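PDB 2J5Z: ficolin-3 from Homo sapiens, which probably serves innate immunity as a lectin, recognising sugars such as galactose through its fibrinogen-like binding domain. Local coordinates for residues 185-196 against 207-218. Sequence-based numbering, arbitrary orientation. Where two conformers were deposited one is given.
Sequences LNGRYAVSEAAA and RGVGHPYRRVRM. With GAL (beta-D-galactopyranose), chain E.
Glu193 reaches across to Arg207 and His211 and joins two loops of the fibrinogen-like domain. From CB, its CG stands anti to the backbone N (chi1 -173°), and a bend at chi2 then carries the carboxylate over to segment 207-218. Glu193 CD lies 3.6 Å from His211 ND1. Glu193 OE1 takes a salt bridge from Arg207 NH2 at 3.2 Å, met nearly along its C-O bond and close to the guanidinium plane. Glu193 OE2 accepts the nearly straight bond from His211 ND1 (2.7 Å) on its syn side, with the donor 22° out of the carboxylate plane and OE2 in the plane of the imidazole. Arg207 NH2 also donates to Pro212 O, and His211 CB lies over one guanidinium face. Beside this cluster, Ala196 CB packs on Pro212 CD at 3.8 Å.

Further along, Tyr189 OH donates to Arg214 O (2.7 Å) on an in-plane lone pair. Water 1 links Ala190 N to Tyr213 O. Arg214 and Arg215 form a classic beta bulge opposite Glu106. At the buried end, Leu185 CD1 meets Val216 CG1 at 3.6 Å and also touches Met218 SD; Val103 and Leu105 of strand 101-106 adjoin this leucine.

Val209 of the galactose pocket sits in the type II turn 208-211, two residues before His211. The His211 bond ties the end of this turn to segment 185-196, while the salt bridge fixes Arg207 just before it; the nearby arginine would probably favour a charged carboxylate on Glu193.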
loop_
_atom_site.group_PDB
_atom_site.type_symbol
_atom_site.label_atom_id
_atom_site.label_comp_id
_atom_site.label_asym_id
_atom_site.label_seq_id
_atom_site.Cartn_x
_atom_site.Cartn_y
_atom_site.Cartn_z
ATOM N N LEU A 185 -13.416 15.501 12.843
ATOM C CA LEU A 185 -12.852 14.265 12.303
ATOM C C LEU A 185 -11.337 14.286 12.119
ATOM O O LEU A 185 -10.743 13.249 11.853
ATOM C CB LEU A 185 -13.534 13.870 10.989
ATOM C CG LEU A 185 -15.048 13.631 11.062
ATOM C CD1 LEU A 185 -15.574 13.226 9.690
ATOM C CD2 LEU A 185 -15.457 12.594 12.143
ATOM N N ASN A 186 -10.733 15.464 12.252
ATOM C CA ASN A 186 -9.275 15.603 12.213
ATOM C C ASN A 186 -8.762 15.739 13.640
ATOM O O ASN A 186 -7.666 16.258 13.879
ATOM C CB ASN A 186 -8.850 16.820 11.391
ATOM C CG ASN A 186 -9.128 16.662 9.910
ATOM O OD1 ASN A 186 -9.213 15.543 9.401
ATOM N ND2 ASN A 186 -9.251 17.787 9.203
ATOM N N GLY A 187 -9.570 15.274 14.587
ATOM C CA GLY A 187 -9.221 15.409 16.000
ATOM C C GLY A 187 -8.234 14.344 16.438
ATOM O O GLY A 187 -7.767 13.546 15.628
ATOM N N ARG A 188 -7.931 14.326 17.731
ATOM C CA ARG A 188 -6.934 13.410 18.279
ATOM C C ARG A 188 -7.379 11.950 18.278
ATOM O O ARG A 188 -8.483 11.615 18.702
ATOM C CB ARG A 188 -6.550 13.847 19.695
ATOM C CG ARG A 188 -5.340 13.138 20.243
ATOM C CD ARG A 188 -4.758 13.928 21.418
ATOM N NE ARG A 188 -3.438 13.437 21.782
ATOM C CZ ARG A 188 -2.765 13.849 22.846
ATOM N NH1 ARG A 188 -3.293 14.766 23.648
ATOM N NH2 ARG A 188 -1.567 13.340 23.105
ATOM N N TYR A 189 -6.513 11.064 17.795
ATOM C CA TYR A 189 -6.880 9.664 17.706
ATOM C C TYR A 189 -6.900 8.977 19.071
ATOM O O TYR A 189 -6.112 9.315 19.952
ATOM C CB TYR A 189 -5.954 8.892 16.758
ATOM C CG TYR A 189 -6.542 7.570 16.341
ATOM C CD1 TYR A 189 -7.400 7.484 15.248
ATOM C CD2 TYR A 189 -6.271 6.407 17.057
ATOM C CE1 TYR A 189 -7.955 6.274 14.865
ATOM C CE2 TYR A 189 -6.825 5.200 16.693
ATOM C CZ TYR A 189 -7.671 5.130 15.596
ATOM O OH TYR A 189 -8.220 3.922 15.217
ATOM N N ALA A 190 -7.810 8.022 19.212
ATOM C CA ALA A 190 -7.912 7.168 20.390
ATOM C C ALA A 190 -8.195 5.727 19.977
ATOM O O ALA A 190 -9.087 5.468 19.159
ATOM C CB ALA A 190 -9.010 7.685 21.331
ATOM N N VAL A 191 -7.449 4.776 20.547
ATOM C CA VAL A 191 -7.627 3.368 20.180
ATOM C C VAL A 191 -8.822 2.702 20.852
ATOM O O VAL A 191 -9.195 1.592 20.478
ATOM C CB VAL A 191 -6.348 2.523 20.410
ATOM C CG1 VAL A 191 -5.172 3.150 19.679
ATOM C CG2 VAL A 191 -6.050 2.378 21.900
ATOM N N SER A 192 -9.423 3.391 21.825
ATOM C CA SER A 192 -10.628 2.908 22.518
ATOM C C SER A 192 -11.292 4.029 23.330
ATOM O O SER A 192 -10.746 5.132 23.438
ATOM C CB SER A 192 -10.282 1.729 23.437
ATOM O OG SER A 192 -9.427 2.156 24.478
ATOM N N GLU A 193 -12.459 3.738 23.908
ATOM C CA GLU A 193 -13.163 4.678 24.799
ATOM C C GLU A 193 -12.342 5.037 26.042
ATOM O O GLU A 193 -12.295 6.202 26.451
ATOM C CB GLU A 193 -14.531 4.116 25.210
ATOM C CG GLU A 193 -15.426 5.078 26.005
ATOM C CD GLU A 193 -16.185 6.065 25.134
ATOM O OE1 GLU A 193 -16.607 5.690 24.012
ATOM O OE2 GLU A 193 -16.377 7.221 25.585
ATOM N N ALA A 194 -11.686 4.040 26.634
ATOM C CA ALA A 194 -10.874 4.265 27.819
ATOM C C ALA A 194 -9.841 5.361 27.576
ATOM O O ALA A 194 -9.664 6.262 28.406
ATOM C CB ALA A 194 -10.191 2.974 28.241
ATOM N N ALA A 195 -9.182 5.289 26.421
ATOM C CA ALA A 195 -8.098 6.206 26.084
ATOM C C ALA A 195 -8.596 7.512 25.458
ATOM O O ALA A 195 -7.805 8.422 25.186
ATOM C CB ALA A 195 -7.089 5.516 25.159
ATOM N N ALA A 196 -9.908 7.606 25.264
ATOM C CA ALA A 196 -10.525 8.763 24.618
ATOM C C ALA A 196 -10.254 10.096 25.310
ATOM O O ALA A 196 -10.165 10.191 26.539
ATOM C CB ALA A 196 -12.012 8.544 24.439
ATOM N N ARG A 207 -22.413 9.333 17.850
ATOM C CA ARG A 207 -22.074 8.886 19.205
ATOM C C ARG A 207 -21.881 10.042 20.181
ATOM O O ARG A 207 -21.826 9.841 21.396
ATOM C CB ARG A 207 -20.830 7.984 19.186
ATOM C CG ARG A 207 -20.931 6.850 18.181
ATOM C CD ARG A 207 -19.952 5.701 18.445
ATOM N NE ARG A 207 -18.722 6.104 19.128
ATOM C CZ ARG A 207 -18.375 5.685 20.344
ATOM N NH1 ARG A 207 -19.171 4.856 21.008
ATOM N NH2 ARG A 207 -17.237 6.088 20.897
ATOM N N GLY A 208 -21.777 11.255 19.654
ATOM C CA GLY A 208 -21.678 12.438 20.495
ATOM C C GLY A 208 -20.260 12.856 20.800
ATOM O O GLY A 208 -19.316 12.091 20.575
ATOM N N VAL A 209 -20.111 14.075 21.312
ATOM C CA VAL A 209 -18.814 14.599 21.718
ATOM C C VAL A 209 -18.207 13.698 22.790
ATOM O O VAL A 209 -18.929 13.147 23.623
ATOM C CB VAL A 209 -18.941 16.042 22.258
ATOM C CG1 VAL A 209 -17.592 16.592 22.653
ATOM C CG2 VAL A 209 -19.585 16.939 21.213
ATOM N N GLY A 210 -16.888 13.532 22.749
ATOM C CA GLY A 210 -16.187 12.754 23.769
ATOM C C GLY A 210 -16.303 11.252 23.583
ATOM O O GLY A 210 -15.792 10.479 24.395
ATOM N N HIS A 211 -16.980 10.834 22.521
ATOM C CA HIS A 211 -17.157 9.414 22.232
ATOM C C HIS A 211 -16.820 9.087 20.767
ATOM O O HIS A 211 -17.694 9.078 19.889
ATOM C CB HIS A 211 -18.565 8.963 22.613
ATOM C CG HIS A 211 -18.975 9.395 23.990
ATOM N ND1 HIS A 211 -18.372 8.911 25.133
ATOM C CD2 HIS A 211 -19.920 10.272 24.407
ATOM C CE1 HIS A 211 -18.931 9.467 26.194
ATOM N NE2 HIS A 211 -19.871 10.299 25.782
ATOM N N PRO A 212 -15.535 8.793 20.513
ATOM C CA PRO A 212 -14.926 8.796 19.181
ATOM C C PRO A 212 -15.076 7.532 18.336
ATOM O O PRO A 212 -15.587 6.502 18.795
ATOM C CB PRO A 212 -13.451 9.015 19.501
ATOM C CG PRO A 212 -13.269 8.238 20.775
ATOM C CD PRO A 212 -14.555 8.435 21.557
ATOM N N TYR A 213 -14.601 7.627 17.095
ATOM C CA TYR A 213 -14.662 6.544 16.130
ATOM C C TYR A 213 -13.272 5.955 15.877
ATOM O O TYR A 213 -12.263 6.640 16.035
ATOM C CB TYR A 213 -15.248 7.065 14.813
ATOM C CG TYR A 213 -16.684 7.512 14.969
ATOM C CD1 TYR A 213 -17.724 6.623 14.757
ATOM C CD2 TYR A 213 -16.990 8.814 15.371
ATOM C CE1 TYR A 213 -19.053 7.026 14.907
ATOM C CE2 TYR A 213 -18.310 9.221 15.533
ATOM C CZ TYR A 213 -19.330 8.324 15.302
ATOM O OH TYR A 213 -20.638 8.721 15.463
ATOM N N ARG A 214 -13.256 4.686 15.482
ATOM C CA ARG A 214 -12.038 3.932 15.187
ATOM C C ARG A 214 -11.506 4.229 13.783
ATOM O O ARG A 214 -10.293 4.325 13.571
ATOM C CB ARG A 214 -12.330 2.429 15.334
ATOM C CG ARG A 214 -11.238 1.496 14.830
ATOM C CD ARG A 214 -11.582 0.036 15.119
ATOM N NE ARG A 214 -11.362 -0.316 16.523
ATOM C CZ ARG A 214 -11.824 -1.423 17.100
ATOM N NH1 ARG A 214 -12.539 -2.291 16.396
ATOM N NH2 ARG A 214 -11.573 -1.661 18.382
ATOM N N ARG A 215 -12.425 4.372 12.833
ATOM C CA ARG A 215 -12.081 4.622 11.431
ATOM C C ARG A 215 -13.022 5.653 10.829
ATOM O O ARG A 215 -14.232 5.590 11.034
ATOM C CB ARG A 215 -12.177 3.338 10.611
ATOM C CG ARG A 215 -11.300 2.186 11.118
ATOM C CD ARG A 215 -11.565 0.910 10.327
ATOM N NE ARG A 215 -11.292 1.100 8.907
ATOM C CZ ARG A 215 -10.153 0.759 8.310
ATOM N NH1 ARG A 215 -9.170 0.200 9.006
ATOM N NH2 ARG A 215 -10.000 0.972 7.011
ATOM N N VAL A 216 -12.468 6.591 10.069
ATOM C CA VAL A 216 -13.286 7.600 9.401
ATOM C C VAL A 216 -12.775 7.767 7.977
ATOM O O VAL A 216 -11.579 7.643 7.743
ATOM C CB VAL A 216 -13.148 8.967 10.123
ATOM C CG1 VAL A 216 -13.905 10.052 9.369
ATOM C CG2 VAL A 216 -13.630 8.865 11.578
ATOM N N ARG A 217 -13.661 8.051 7.028
ATOM C CA ARG A 217 -13.216 8.506 5.701
ATOM C C ARG A 217 -14.108 9.643 5.261
ATOM O O ARG A 217 -15.285 9.652 5.599
ATOM C CB ARG A 217 -13.283 7.402 4.647
ATOM C CG ARG A 217 -12.438 6.160 4.938
ATOM C CD ARG A 217 -12.275 5.322 3.680
ATOM N NE ARG A 217 -13.529 4.800 3.142
ATOM C CZ ARG A 217 -13.605 4.169 1.976
ATOM N NH1 ARG A 217 -12.507 3.998 1.257
ATOM N NH2 ARG A 217 -14.759 3.699 1.528
ATOM N N MET A 218 -13.548 10.598 4.515
ATOM C CA MET A 218 -14.362 11.629 3.853
ATOM C C MET A 218 -14.082 11.568 2.363
ATOM O O MET A 218 -12.919 11.524 1.942
ATOM C CB MET A 218 -14.032 13.027 4.393
ATOM C CG MET A 218 -14.067 13.145 5.927
ATOM S SD MET A 218 -13.594 14.791 6.538
ATOM C CE MET A 218 -15.041 15.768 6.126
HETATM C C1 GAL E . -18.945 22.592 21.390
HETATM C C2 GAL E . -18.831 21.170 20.863
HETATM C C3 GAL E . -17.944 20.324 21.767
HETATM C C4 GAL E . -16.700 21.061 22.267
HETATM C C5 GAL E . -16.957 22.525 22.587
HETATM C C6 GAL E . -15.648 23.253 22.870
HETATM O O1 GAL E . -19.754 23.391 20.518
HETATM O O2 GAL E . -20.134 20.573 20.786
HETATM O O3 GAL E . -17.539 19.162 21.042
HETATM O O4 GAL E . -15.662 20.978 21.287
HETATM O O5 GAL E . -17.624 23.113 21.474
HETATM O O6 GAL E . -15.800 24.078 24.031
HETATM O O HOH W 1 -10.370 7.586 17.961
#